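Local coordinates for putative cell adhesion protein (PDB 4H40) that is a putative cell adhesion protein, probably a fimbrillin-like component of a pilus on the surface of Bacteroides fragilis, at residues 181-187 / 251-257; 257-263 / 287-293; 190-194 / 302-306. One frame throughout, in Å; residues are numbered along the deposited sequence.

How the interactions relate
Interactions 1 and 3 both draw on strand 177-190: interaction 1 pairs its buried part with strand 251-257, and interaction 3, at the surface, joins its end and the turn that follows to strand 296-305, its other neighbour. Interaction 2 lies between them in exposure, joining two short strands. It shares Val257 with interaction 1 and packs against it through Ala182, whereas its nearest atoms are about 17 Å from interaction 3. The chemistry follows the position. Interaction 1 is a regular antiparallel pairing with a polar stack on one face, interaction 2 a brief pairing edged by a salt bridge and a tyrosine, and interaction 3 two backbone bonds plus aliphatic packing.

Interaction 1: 181-187 / 251-257; sequences TARMQFT and LVAHTGV
Ala182, Met184 and Phe186 form the hydrogen-bonded pairs with Val257, Thr255 and Ala253 in an antiparallel strand pairing, the axes 4.5 Å apart at closest approach and 155° apart in direction. Each pair is tied by two backbone bonds, such as Phe186 N to Ala253 O at 2.8 Å. At the pairs between, CA-H...O contacts fill in, among them Gln185 CA to Ala253 O. On the face of Arg183, Gln185 and His254, the Arg183 guanidinium lies flat on the imidazole of His254, centres 3.8 Å apart and planes 18° apart. The extended Arg183 chain (CG anti to the backbone N, chi1 179°) carries it there. Arg183 NH2 also donates to Gln185 OE1 at 2.7 Å, nearly in the guanidinium plane, which helps to fix its rotation; His254 ND1 is hydrogen-bonded to Tyr139 OH. On the other face, Val257 CG2 touches Ala182 CB at 3.7 Å and CG of the selenomethionine Met184 at 4.0 Å. Strand 296-305 runs parallel along the far edge of strand 177-190, while Phe186, Ala253 and Thr255 pack on Ile240 of strand 237-240 in the facing sheet of the beta-sandwich.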
ATOM      1  N   THR B 181      11.494 -16.151 -11.816  1.00 45.22           N
ATOM      2  CA  THR B 181      10.626 -15.960 -10.663  1.00 45.26           C
ATOM      3  C   THR B 181      10.545 -14.493 -10.246  1.00 50.41           C
ATOM      4  O   THR B 181      11.350 -13.659 -10.670  1.00 50.18           O
ATOM      5  CB  THR B 181      11.095 -16.808  -9.443  1.00 45.86           C
ATOM      6  OG1 THR B 181      12.217 -16.204  -8.856  1.00 45.94           O
ATOM      7  CG2 THR B 181      11.445 -18.196  -9.783  1.00 44.69           C
ATOM      8  N   ALA B 182       9.592 -14.200  -9.361  1.00 45.87           N
ATOM      9  CA  ALA B 182       9.479 -12.898  -8.756  1.00 44.69           C
ATOM     10  C   ALA B 182      10.392 -12.895  -7.541  1.00 48.91           C
ATOM     11  O   ALA B 182      10.863 -13.958  -7.110  1.00 50.30           O
ATOM     12  CB  ALA B 182       8.030 -12.644  -8.353  1.00 46.17           C
ATOM     13  N   ARG B 183      10.648 -11.722  -6.985  1.00 43.53           N
ATOM     14  CA  ARG B 183      11.465 -11.556  -5.801  1.00 41.12           C
ATOM     15  C   ARG B 183      10.760 -10.636  -4.835  1.00 43.02           C
ATOM     16  O   ARG B 183      10.207  -9.619  -5.244  1.00 45.09           O
ATOM     17  CB  ARG B 183      12.834 -10.993  -6.184  1.00 38.87           C
ATOM     18  CG  ARG B 183      13.745 -10.775  -4.988  1.00 43.09           C
ATOM     19  CD  ARG B 183      15.092 -10.262  -5.401  1.00 44.44           C
ATOM     20  NE  ARG B 183      15.669  -9.438  -4.354  1.00 50.57           N
ATOM     21  CZ  ARG B 183      16.845  -9.671  -3.789  1.00 75.33           C
ATOM     22  NH1 ARG B 183      17.585 -10.708  -4.180  1.00 68.92           N
ATOM     23  NH2 ARG B 183      17.302  -8.865  -2.838  1.00 58.21           N
HETATM   24  N   MSE B 184      10.773 -10.987  -3.555  1.00 36.03           N
HETATM   25  CA  MSE B 184      10.225 -10.152  -2.492  1.00 33.80           C
HETATM   26  C   MSE B 184      11.368  -9.810  -1.557  1.00 39.91           C
HETATM   27  O   MSE B 184      12.215 -10.665  -1.279  1.00 40.20           O
HETATM   28  CB  MSE B 184       9.060 -10.811  -1.756  1.00 35.37           C
HETATM   29  CG  MSE B 184       7.835 -10.955  -2.634  1.00 43.26           C
HETATM   30 SE   MSE B 184       6.215 -11.548  -1.729  0.75 53.64          SE
HETATM   31  CE  MSE B 184       5.525  -9.821  -1.241  1.00 50.43           C
ATOM     32  N   GLN B 185      11.458  -8.538  -1.153  1.00 35.52           N
ATOM     33  CA  GLN B 185      12.474  -8.102  -0.235  1.00 34.47           C
ATOM     34  C   GLN B 185      11.859  -7.250   0.855  1.00 41.36           C
ATOM     35  O   GLN B 185      11.025  -6.409   0.573  1.00 42.50           O
ATOM     36  CB  GLN B 185      13.557  -7.344  -0.970  1.00 35.36           C
ATOM     37  CG  GLN B 185      14.712  -7.041  -0.075  1.00 43.73           C
ATOM     38  CD  GLN B 185      15.703  -6.203  -0.770  1.00 55.62           C
ATOM     39  OE1 GLN B 185      16.635  -6.710  -1.379  1.00 57.04           O
ATOM     40  NE2 GLN B 185      15.535  -4.905  -0.669  1.00 37.23           N
ATOM     41  N   PHE B 186      12.275  -7.481   2.101  1.00 37.80           N
ATOM     42  CA  PHE B 186      11.851  -6.765   3.290  1.00 36.21           C
ATOM     43  C   PHE B 186      13.099  -6.218   3.999  1.00 40.28           C
ATOM     44  O   PHE B 186      14.026  -6.970   4.316  1.00 38.15           O
ATOM     45  CB  PHE B 186      11.018  -7.677   4.218  1.00 38.14           C
ATOM     46  CG  PHE B 186       9.900  -8.405   3.483  1.00 40.50           C
ATOM     47  CD1 PHE B 186       8.660  -7.804   3.292  1.00 44.24           C
ATOM     48  CD2 PHE B 186      10.105  -9.660   2.946  1.00 41.96           C
ATOM     49  CE1 PHE B 186       7.665  -8.437   2.560  1.00 44.77           C
ATOM     50  CE2 PHE B 186       9.103 -10.293   2.205  1.00 44.52           C
ATOM     51  CZ  PHE B 186       7.902  -9.673   2.003  1.00 43.21           C
ATOM     52  N   THR B 187      13.151  -4.879   4.135  1.00 37.65           N
ATOM     53  CA  THR B 187      14.144  -4.165   4.906  1.00 37.59           C
ATOM     54  C   THR B 187      13.416  -3.767   6.178  1.00 41.85           C
ATOM     55  O   THR B 187      12.374  -3.094   6.089  1.00 40.97           O
ATOM     56  CB  THR B 187      14.743  -2.986   4.128  1.00 45.23           C
ATOM     57  OG1 THR B 187      15.341  -3.456   2.917  1.00 50.13           O
ATOM     58  CG2 THR B 187      15.771  -2.231   4.938  1.00 39.60           C
ATOM     59  N   LEU B 251      17.730  -4.989   9.063  1.00 40.03           N
ATOM     60  CA  LEU B 251      17.816  -6.340   8.528  1.00 38.49           C
ATOM     61  C   LEU B 251      17.276  -6.380   7.105  1.00 44.11           C
ATOM     62  O   LEU B 251      16.278  -5.724   6.826  1.00 45.34           O
ATOM     63  CB  LEU B 251      16.983  -7.279   9.383  1.00 38.27           C
ATOM     64  CG  LEU B 251      17.338  -7.446  10.842  1.00 43.71           C
ATOM     65  CD1 LEU B 251      16.172  -8.061  11.559  1.00 43.41           C
ATOM     66  CD2 LEU B 251      18.597  -8.311  11.019  1.00 46.09           C
ATOM     67  N   VAL B 252      17.896  -7.152   6.203  1.00 40.28           N
ATOM     68  CA  VAL B 252      17.398  -7.318   4.825  1.00 38.52           C
ATOM     69  C   VAL B 252      17.136  -8.801   4.558  1.00 40.08           C
ATOM     70  O   VAL B 252      18.054  -9.625   4.555  1.00 39.70           O
ATOM     71  CB  VAL B 252      18.299  -6.703   3.716  1.00 42.63           C
ATOM     72  CG1 VAL B 252      17.652  -6.865   2.350  1.00 40.47           C
ATOM     73  CG2 VAL B 252      18.541  -5.231   3.978  1.00 44.27           C
ATOM     74  N   ALA B 253      15.877  -9.135   4.322  1.00 36.73           N
ATOM     75  CA  ALA B 253      15.491 -10.505   3.999  1.00 35.67           C
ATOM     76  C   ALA B 253      14.857 -10.521   2.623  1.00 39.95           C
ATOM     77  O   ALA B 253      14.129  -9.598   2.279  1.00 40.86           O
ATOM     78  CB  ALA B 253      14.543 -11.054   5.054  1.00 36.25           C
ATOM     79  N   HIS B 254      15.200 -11.499   1.804  1.00 38.37           N
ATOM     80  CA  HIS B 254      14.632 -11.639   0.468  1.00 40.25           C
ATOM     81  C   HIS B 254      14.377 -13.105   0.130  1.00 44.08           C
ATOM     82  O   HIS B 254      14.910 -14.008   0.770  1.00 43.00           O
ATOM     83  CB  HIS B 254      15.504 -10.971  -0.607  1.00 42.71           C
ATOM     84  CG  HIS B 254      16.859 -11.579  -0.769  1.00 48.59           C
ATOM     85  ND1 HIS B 254      17.154 -12.402  -1.832  1.00 51.81           N
ATOM     86  CD2 HIS B 254      17.963 -11.453  -0.002  1.00 52.21           C
ATOM     87  CE1 HIS B 254      18.422 -12.741  -1.688  1.00 51.90           C
ATOM     88  NE2 HIS B 254      18.940 -12.213  -0.591  1.00 52.59           N
ATOM     89  N   THR B 255      13.515 -13.330  -0.843  1.00 41.70           N
ATOM     90  CA  THR B 255      13.189 -14.663  -1.312  1.00 42.82           C
ATOM     91  C   THR B 255      12.584 -14.588  -2.682  1.00 46.60           C
ATOM     92  O   THR B 255      12.046 -13.539  -3.078  1.00 43.94           O
ATOM     93  CB  THR B 255      12.245 -15.399  -0.336  1.00 52.21           C
ATOM     94  OG1 THR B 255      12.357 -16.784  -0.564  1.00 53.96           O
ATOM     95  CG2 THR B 255      10.793 -14.970  -0.439  1.00 50.26           C
ATOM     96  N   GLY B 256      12.648 -15.722  -3.376  1.00 43.12           N
ATOM     97  CA  GLY B 256      12.022 -15.878  -4.671  1.00 42.64           C
ATOM     98  C   GLY B 256      10.610 -16.348  -4.434  1.00 46.25           C
ATOM     99  O   GLY B 256      10.354 -17.077  -3.468  1.00 47.38           O
ATOM    100  N   VAL B 257       9.689 -15.911  -5.281  1.00 42.16           N
ATOM    101  CA  VAL B 257       8.304 -16.357  -5.250  1.00 44.89           C
ATOM    102  C   VAL B 257       7.900 -16.594  -6.700  1.00 51.19           C
ATOM    103  O   VAL B 257       8.345 -15.877  -7.595  1.00 51.30           O
ATOM    104  CB  VAL B 257       7.292 -15.459  -4.457  1.00 48.38           C
ATOM    105  CG1 VAL B 257       7.638 -15.420  -2.974  1.00 47.21           C
ATOM    106  CG2 VAL B 257       7.216 -14.052  -5.009  1.00 47.77           C
TER

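Interaction 2: 257-263 / 287-293; sequences VLPTDAR and TGLYLTA
Tyr290 CE1 sits over one face of the Arg263 guanidinium, 3.5 Å above its plane and offset toward the rim, with ring and guanidinium planes inclined by 63°. Asp261 CG lies in plane at the edge of both flat groups, with its carboxylate plane 68° from that of the ring. These residues border a short antiparallel beta pairing of strands 260-262 and 289-291, part of a small three-strand sheet completed by strand 230-231, beside the corners at Arg263 and Gly288, through which the chain passes to strand 266-275 and from strand 278-287 of the four-strand sheet. Within 257-263, Arg263 holds Asp261 in a side-on salt bridge: NE meets OD1 at 2.6 Å and NH2 meets OD2 at 3.1 Å, both from above the carboxylate plane. The bend at chi3 (-67°) of Arg263 turns the NE-NH2 edge of the guanidinium to Asp261, and Tyr290 runs alongside Arg263 in the same direction, with Arg263 NE 3.5 Å from Tyr290 CD1. Thr260 and Leu291 exchange two backbone bonds, N to O each way, of 3.1 Å. Thr260 OG1 is hydrogen-bonded to Lys230 O of strand 230-231, and Thr292 OG1 to His295 ND1. On the inner face, Leu289 and Leu291 both meet Ile267. There Leu291 CD1 packs against Thr260 CG2 at 3.7 Å and Val257 CG2 at 3.9 Å.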
ATOM      1  N   VAL B 257       9.689 -15.911  -5.281  1.00 42.16           N
ATOM      2  CA  VAL B 257       8.304 -16.357  -5.250  1.00 44.89           C
ATOM      3  C   VAL B 257       7.900 -16.594  -6.700  1.00 51.19           C
ATOM      4  O   VAL B 257       8.345 -15.877  -7.595  1.00 51.30           O
ATOM      5  CB  VAL B 257       7.292 -15.459  -4.457  1.00 48.38           C
ATOM      6  CG1 VAL B 257       7.638 -15.420  -2.974  1.00 47.21           C
ATOM      7  CG2 VAL B 257       7.216 -14.052  -5.009  1.00 47.77           C
ATOM      8  N   LEU B 258       7.119 -17.623  -6.936  1.00 49.15           N
ATOM      9  CA  LEU B 258       6.685 -17.934  -8.287  1.00 50.70           C
ATOM     10  C   LEU B 258       5.698 -16.885  -8.776  1.00 55.89           C
ATOM     11  O   LEU B 258       4.916 -16.416  -7.943  1.00 55.27           O
ATOM     12  CB  LEU B 258       6.011 -19.317  -8.324  1.00 52.21           C
ATOM     13  CG  LEU B 258       6.846 -20.537  -7.995  1.00 55.39           C
ATOM     14  CD1 LEU B 258       5.940 -21.758  -7.923  1.00 56.50           C
ATOM     15  CD2 LEU B 258       7.927 -20.760  -9.032  1.00 57.06           C
ATOM     16  N   PRO B 259       5.655 -16.547 -10.106  1.00 52.54           N
ATOM     17  CA  PRO B 259       4.642 -15.593 -10.579  1.00 52.93           C
ATOM     18  C   PRO B 259       3.251 -16.038 -10.134  1.00 61.65           C
ATOM     19  O   PRO B 259       2.888 -17.213 -10.300  1.00 63.28           O
ATOM     20  CB  PRO B 259       4.813 -15.623 -12.096  1.00 54.64           C
ATOM     21  CG  PRO B 259       6.252 -15.984 -12.285  1.00 57.51           C
ATOM     22  CD  PRO B 259       6.509 -17.006 -11.224  1.00 52.97           C
ATOM     23  N   THR B 260       2.540 -15.131  -9.436  1.00 59.73           N
ATOM     24  CA  THR B 260       1.217 -15.409  -8.897  1.00 61.45           C
ATOM     25  C   THR B 260       0.311 -14.198  -8.957  1.00 64.26           C
ATOM     26  O   THR B 260       0.731 -13.076  -8.697  1.00 61.25           O
ATOM     27  CB  THR B 260       1.280 -15.999  -7.467  1.00 73.10           C
ATOM     28  OG1 THR B 260      -0.017 -16.495  -7.118  1.00 83.04           O
ATOM     29  CG2 THR B 260       1.756 -15.023  -6.422  1.00 64.09           C
ATOM     30  N   ASP B 261      -0.956 -14.472  -9.306  1.00 64.18           N
ATOM     31  CA  ASP B 261      -2.071 -13.530  -9.377  1.00 65.50           C
ATOM     32  C   ASP B 261      -2.878 -13.606  -8.073  1.00 69.08           C
ATOM     33  O   ASP B 261      -3.602 -14.580  -7.838  1.00 70.05           O
ATOM     34  CB  ASP B 261      -2.977 -13.839 -10.604  1.00 69.87           C
ATOM     35  CG  ASP B 261      -4.242 -12.998 -10.703  1.00 81.39           C
ATOM     36  OD1 ASP B 261      -4.254 -11.861 -10.155  1.00 78.27           O
ATOM     37  OD2 ASP B 261      -5.221 -13.467 -11.333  1.00 96.43           O
ATOM     38  N   ALA B 262      -2.760 -12.568  -7.247  1.00 64.93           N
ATOM     39  CA  ALA B 262      -3.463 -12.457  -5.968  1.00 66.12           C
ATOM     40  C   ALA B 262      -4.138 -11.087  -5.858  1.00 72.36           C
ATOM     41  O   ALA B 262      -4.270 -10.523  -4.767  1.00 73.65           O
ATOM     42  CB  ALA B 262      -2.489 -12.679  -4.820  1.00 64.97           C
ATOM     43  N   ARG B 263      -4.567 -10.556  -7.009  1.00 68.75           N
ATOM     44  CA  ARG B 263      -5.264  -9.267  -7.175  1.00 68.45           C
ATOM     45  C   ARG B 263      -6.610  -9.254  -6.450  1.00 71.46           C
ATOM     46  O   ARG B 263      -7.047  -8.209  -5.947  1.00 67.57           O
ATOM     47  CB  ARG B 263      -5.480  -8.987  -8.661  1.00 68.58           C
ATOM     48  CG  ARG B 263      -4.205  -8.555  -9.397  1.00 74.44           C
ATOM     49  CD  ARG B 263      -4.481  -8.384 -10.876  1.00 81.71           C
ATOM     50  NE  ARG B 263      -4.791  -9.660 -11.515  1.00 81.92           N
ATOM     51  CZ  ARG B 263      -5.317  -9.790 -12.727  1.00 98.28           C
ATOM     52  NH1 ARG B 263      -5.603  -8.716 -13.454  1.00 93.30           N
ATOM     53  NH2 ARG B 263      -5.562 -10.996 -13.223  1.00 82.04           N
ATOM     54  N   THR B 287      -3.274  -7.188  -0.233  1.00 68.39           N
ATOM     55  CA  THR B 287      -4.308  -7.493  -1.205  1.00 71.05           C
ATOM     56  C   THR B 287      -3.930  -6.774  -2.524  1.00 74.08           C
ATOM     57  O   THR B 287      -3.140  -5.823  -2.494  1.00 72.64           O
ATOM     58  CB  THR B 287      -5.656  -7.092  -0.589  1.00 85.68           C
ATOM     59  OG1 THR B 287      -6.756  -7.567  -1.381  1.00 90.64           O
ATOM     60  CG2 THR B 287      -5.748  -5.603  -0.332  1.00 86.14           C
ATOM     61  N   GLY B 288      -4.446  -7.281  -3.648  1.00 71.90           N
ATOM     62  CA  GLY B 288      -4.232  -6.733  -4.986  1.00 72.13           C
ATOM     63  C   GLY B 288      -2.811  -6.791  -5.499  1.00 75.30           C
ATOM     64  O   GLY B 288      -2.226  -5.746  -5.804  1.00 75.82           O
ATOM     65  N   LEU B 289      -2.242  -8.009  -5.593  1.00 70.05           N
ATOM     66  CA  LEU B 289      -0.858  -8.195  -6.020  1.00 66.86           C
ATOM     67  C   LEU B 289      -0.719  -9.067  -7.296  1.00 66.23           C
ATOM     68  O   LEU B 289      -1.359 -10.115  -7.379  1.00 65.08           O
ATOM     69  CB  LEU B 289      -0.049  -8.816  -4.863  1.00 65.79           C
ATOM     70  CG  LEU B 289       0.697  -7.851  -3.915  1.00 69.71           C
ATOM     71  CD1 LEU B 289       1.334  -8.604  -2.763  1.00 67.73           C
ATOM     72  CD2 LEU B 289       1.800  -7.080  -4.647  1.00 73.22           C
ATOM     73  N   TYR B 290       0.125  -8.604  -8.283  1.00 60.45           N
ATOM     74  CA  TYR B 290       0.471  -9.261  -9.555  1.00 59.93           C
ATOM     75  C   TYR B 290       1.993  -9.395  -9.627  1.00 64.15           C
ATOM     76  O   TYR B 290       2.713  -8.483 -10.079  1.00 65.81           O
ATOM     77  CB  TYR B 290      -0.094  -8.513 -10.783  1.00 62.22           C
ATOM     78  CG  TYR B 290      -0.376  -9.416 -11.971  1.00 64.47           C
ATOM     79  CD1 TYR B 290      -1.411 -10.347 -11.933  1.00 68.02           C
ATOM     80  CD2 TYR B 290       0.387  -9.333 -13.135  1.00 64.86           C
ATOM     81  CE1 TYR B 290      -1.668 -11.191 -13.014  1.00 70.76           C
ATOM     82  CE2 TYR B 290       0.127 -10.159 -14.233  1.00 67.03           C
ATOM     83  CZ  TYR B 290      -0.898 -11.094 -14.167  1.00 77.79           C
ATOM     84  OH  TYR B 290      -1.164 -11.931 -15.240  1.00 79.55           O
ATOM     85  N   LEU B 291       2.484 -10.510  -9.063  1.00 57.27           N
ATOM     86  CA  LEU B 291       3.912 -10.823  -8.962  1.00 52.71           C
ATOM     87  C   LEU B 291       4.328 -11.519 -10.244  1.00 56.10           C
ATOM     88  O   LEU B 291       3.754 -12.558 -10.597  1.00 56.44           O
ATOM     89  CB  LEU B 291       4.160 -11.693  -7.708  1.00 51.12           C
ATOM     90  CG  LEU B 291       3.532 -11.207  -6.356  1.00 54.61           C
ATOM     91  CD1 LEU B 291       3.779 -12.209  -5.212  1.00 54.65           C
ATOM     92  CD2 LEU B 291       4.064  -9.861  -5.944  1.00 52.70           C
ATOM     93  N   THR B 292       5.222 -10.885 -11.014  1.00 51.52           N
ATOM     94  CA  THR B 292       5.671 -11.456 -12.289  1.00 51.84           C
ATOM     95  C   THR B 292       7.198 -11.714 -12.278  1.00 54.16           C
ATOM     96  O   THR B 292       7.927 -11.164 -11.447  1.00 52.42           O
ATOM     97  CB  THR B 292       5.245 -10.569 -13.472  1.00 64.36           C
ATOM     98  OG1 THR B 292       5.738  -9.242 -13.302  1.00 63.71           O
ATOM     99  CG2 THR B 292       3.764 -10.481 -13.615  1.00 69.67           C
ATOM    100  N   ALA B 293       7.658 -12.566 -13.224  1.00 50.42           N
ATOM    101  CA  ALA B 293       9.037 -12.985 -13.430  1.00 48.15           C
ATOM    102  C   ALA B 293       9.929 -11.811 -13.711  1.00 53.34           C
ATOM    103  O   ALA B 293       9.589 -10.994 -14.553  1.00 55.08           O
ATOM    104  CB  ALA B 293       9.105 -13.956 -14.593  1.00 49.50           C
TER

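Interaction 3: 190-194 / 302-306; sequences AGEGV and TVKIS
Val194 holds CG1 anti to its own nitrogen (chi1 179°), which leaves CG2 beside that nitrogen and directs it at Val303. Ile305, with CG1 on the nitrogen side (chi1 -44°), leans the same branch against the chain at Glu192 and Gly193, its CG1 3.4 Å from Glu192 O. Val194 CG2 lies 4.0 Å from Val303 CG1 and, more loosely, 4.4 Å from Ile305 CD1. Two backbone bonds set the spacing. Gly191 N donates to Val303 O at 2.9 Å, in the carbonyl plane, and Ile305 N donates to Glu192 O, also at 2.9 Å and with the nitrogen almost in line with the carbonyl bond. Glu192 O therefore meets both the nitrogen and the CG1 of Ile305. Gly191 to Val194, which include both bonding residues of this segment, form a type II beta turn, closed by Val194 N to Gly191 O at 3.0 Å, with Gly193 at its third position and a positive phi of 83°. The turn follows directly on the parallel bridge of Ala190 with Val303, at the end of strand 177-190 in the sandwich; Val303 is also backbone-bonded to Arg189. Gly191 passes close by Thr302, its CA 3.9 Å from Thr302 CG2. Strand 310-321 lies along strand 296-305, where Val303 touches Leu312. The facing sheet supplies Val275, touched by both Val194 and Val303, while Gly193 O accepts a hydrogen bond from Asn276 ND2.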
ATOM      1  N   ALA B 190      15.411  -0.418  12.574  1.00 42.79           N
ATOM      2  CA  ALA B 190      15.319  -0.278  14.026  1.00 44.16           C
ATOM      3  C   ALA B 190      15.003   1.183  14.331  1.00 54.14           C
ATOM      4  O   ALA B 190      15.860   2.065  14.154  1.00 55.21           O
ATOM      5  CB  ALA B 190      16.616  -0.706  14.678  1.00 45.23           C
ATOM      6  N   GLY B 191      13.742   1.436  14.660  1.00 52.90           N
ATOM      7  CA  GLY B 191      13.230   2.773  14.926  1.00 55.30           C
ATOM      8  C   GLY B 191      13.367   3.212  16.367  1.00 64.44           C
ATOM      9  O   GLY B 191      14.192   2.675  17.116  1.00 65.90           O
ATOM     10  N   GLU B 192      12.533   4.182  16.762  1.00 62.53           N
ATOM     11  CA  GLU B 192      12.516   4.794  18.081  1.00 64.44           C
ATOM     12  C   GLU B 192      12.357   3.733  19.177  1.00 66.65           C
ATOM     13  O   GLU B 192      11.374   2.979  19.184  1.00 66.59           O
ATOM     14  CB  GLU B 192      11.397   5.853  18.157  1.00 67.71           C
ATOM     15  CG  GLU B 192      11.455   6.752  19.380  1.00 85.81           C
ATOM     16  CD  GLU B 192      12.012   8.151  19.191  1.00121.83           C
ATOM     17  OE1 GLU B 192      12.627   8.422  18.133  1.00127.46           O
ATOM     18  OE2 GLU B 192      11.839   8.980  20.117  1.00116.74           O
ATOM     19  N   GLY B 193      13.368   3.671  20.049  1.00 61.00           N
ATOM     20  CA  GLY B 193      13.417   2.784  21.201  1.00 60.06           C
ATOM     21  C   GLY B 193      13.885   1.373  20.926  1.00 60.09           C
ATOM     22  O   GLY B 193      13.888   0.547  21.839  1.00 60.36           O
ATOM     23  N   VAL B 194      14.263   1.070  19.672  1.00 52.76           N
ATOM     24  CA  VAL B 194      14.721  -0.273  19.290  1.00 49.97           C
ATOM     25  C   VAL B 194      16.232  -0.281  19.330  1.00 55.88           C
ATOM     26  O   VAL B 194      16.889   0.459  18.595  1.00 57.75           O
ATOM     27  CB  VAL B 194      14.153  -0.743  17.928  1.00 50.12           C
ATOM     28  CG1 VAL B 194      14.670  -2.133  17.573  1.00 48.17           C
ATOM     29  CG2 VAL B 194      12.623  -0.731  17.953  1.00 48.78           C
ATOM     30  N   THR B 302       9.493  -0.346   9.576  1.00 41.19           N
ATOM     31  CA  THR B 302      10.202   0.204  10.724  1.00 41.50           C
ATOM     32  C   THR B 302       9.547  -0.282  11.992  1.00 47.96           C
ATOM     33  O   THR B 302       8.345  -0.142  12.134  1.00 49.73           O
ATOM     34  CB  THR B 302      10.230   1.736  10.665  1.00 46.79           C
ATOM     35  OG1 THR B 302      10.824   2.142   9.441  1.00 48.69           O
ATOM     36  CG2 THR B 302      10.970   2.352  11.824  1.00 38.64           C
ATOM     37  N   VAL B 303      10.335  -0.825  12.919  1.00 46.18           N
ATOM     38  CA  VAL B 303       9.849  -1.249  14.236  1.00 46.82           C
ATOM     39  C   VAL B 303      10.024  -0.062  15.194  1.00 55.99           C
ATOM     40  O   VAL B 303      11.136   0.432  15.357  1.00 56.19           O
ATOM     41  CB  VAL B 303      10.538  -2.538  14.749  1.00 48.15           C
ATOM     42  CG1 VAL B 303       9.924  -2.996  16.066  1.00 48.12           C
ATOM     43  CG2 VAL B 303      10.425  -3.645  13.726  1.00 46.47           C
ATOM     44  N   LYS B 304       8.921   0.423  15.773  1.00 57.13           N
ATOM     45  CA  LYS B 304       8.894   1.577  16.682  1.00 60.24           C
ATOM     46  C   LYS B 304       8.321   1.214  18.032  1.00 70.89           C
ATOM     47  O   LYS B 304       7.507   0.301  18.104  1.00 71.52           O
ATOM     48  CB  LYS B 304       7.991   2.683  16.082  1.00 62.92           C
ATOM     49  CG  LYS B 304       8.659   3.581  15.056  1.00 80.58           C
ATOM     50  CD  LYS B 304       7.663   4.509  14.378  1.00 90.31           C
ATOM     51  CE  LYS B 304       8.266   5.161  13.154  1.00100.03           C
ATOM     52  NZ  LYS B 304       7.248   5.829  12.295  1.00109.03           N
ATOM     53  N   ILE B 305       8.680   1.972  19.084  1.00 71.64           N
ATOM     54  CA  ILE B 305       8.067   1.905  20.420  1.00 74.00           C
ATOM     55  C   ILE B 305       7.256   3.204  20.578  1.00 83.42           C
ATOM     56  O   ILE B 305       7.860   4.286  20.595  1.00 83.15           O
ATOM     57  CB  ILE B 305       9.052   1.691  21.607  1.00 77.51           C
ATOM     58  CG1 ILE B 305      10.145   0.615  21.342  1.00 76.65           C
ATOM     59  CG2 ILE B 305       8.299   1.481  22.929  1.00 79.13           C
ATOM     60  CD1 ILE B 305       9.727  -0.830  21.237  1.00 77.67           C
ATOM     61  N   SER B 306       5.903   3.108  20.637  1.00 83.94           N
ATOM     62  CA  SER B 306       5.021   4.274  20.783  1.00 87.33           C
ATOM     63  C   SER B 306       4.943   4.753  22.237  1.00 98.65           C
ATOM     64  O   SER B 306       5.092   5.957  22.510  1.00100.18           O
ATOM     65  CB  SER B 306       3.634   3.988  20.235  1.00 90.69           C
ATOM     66  OG  SER B 306       3.636   4.194  18.833  1.00100.06           O
TER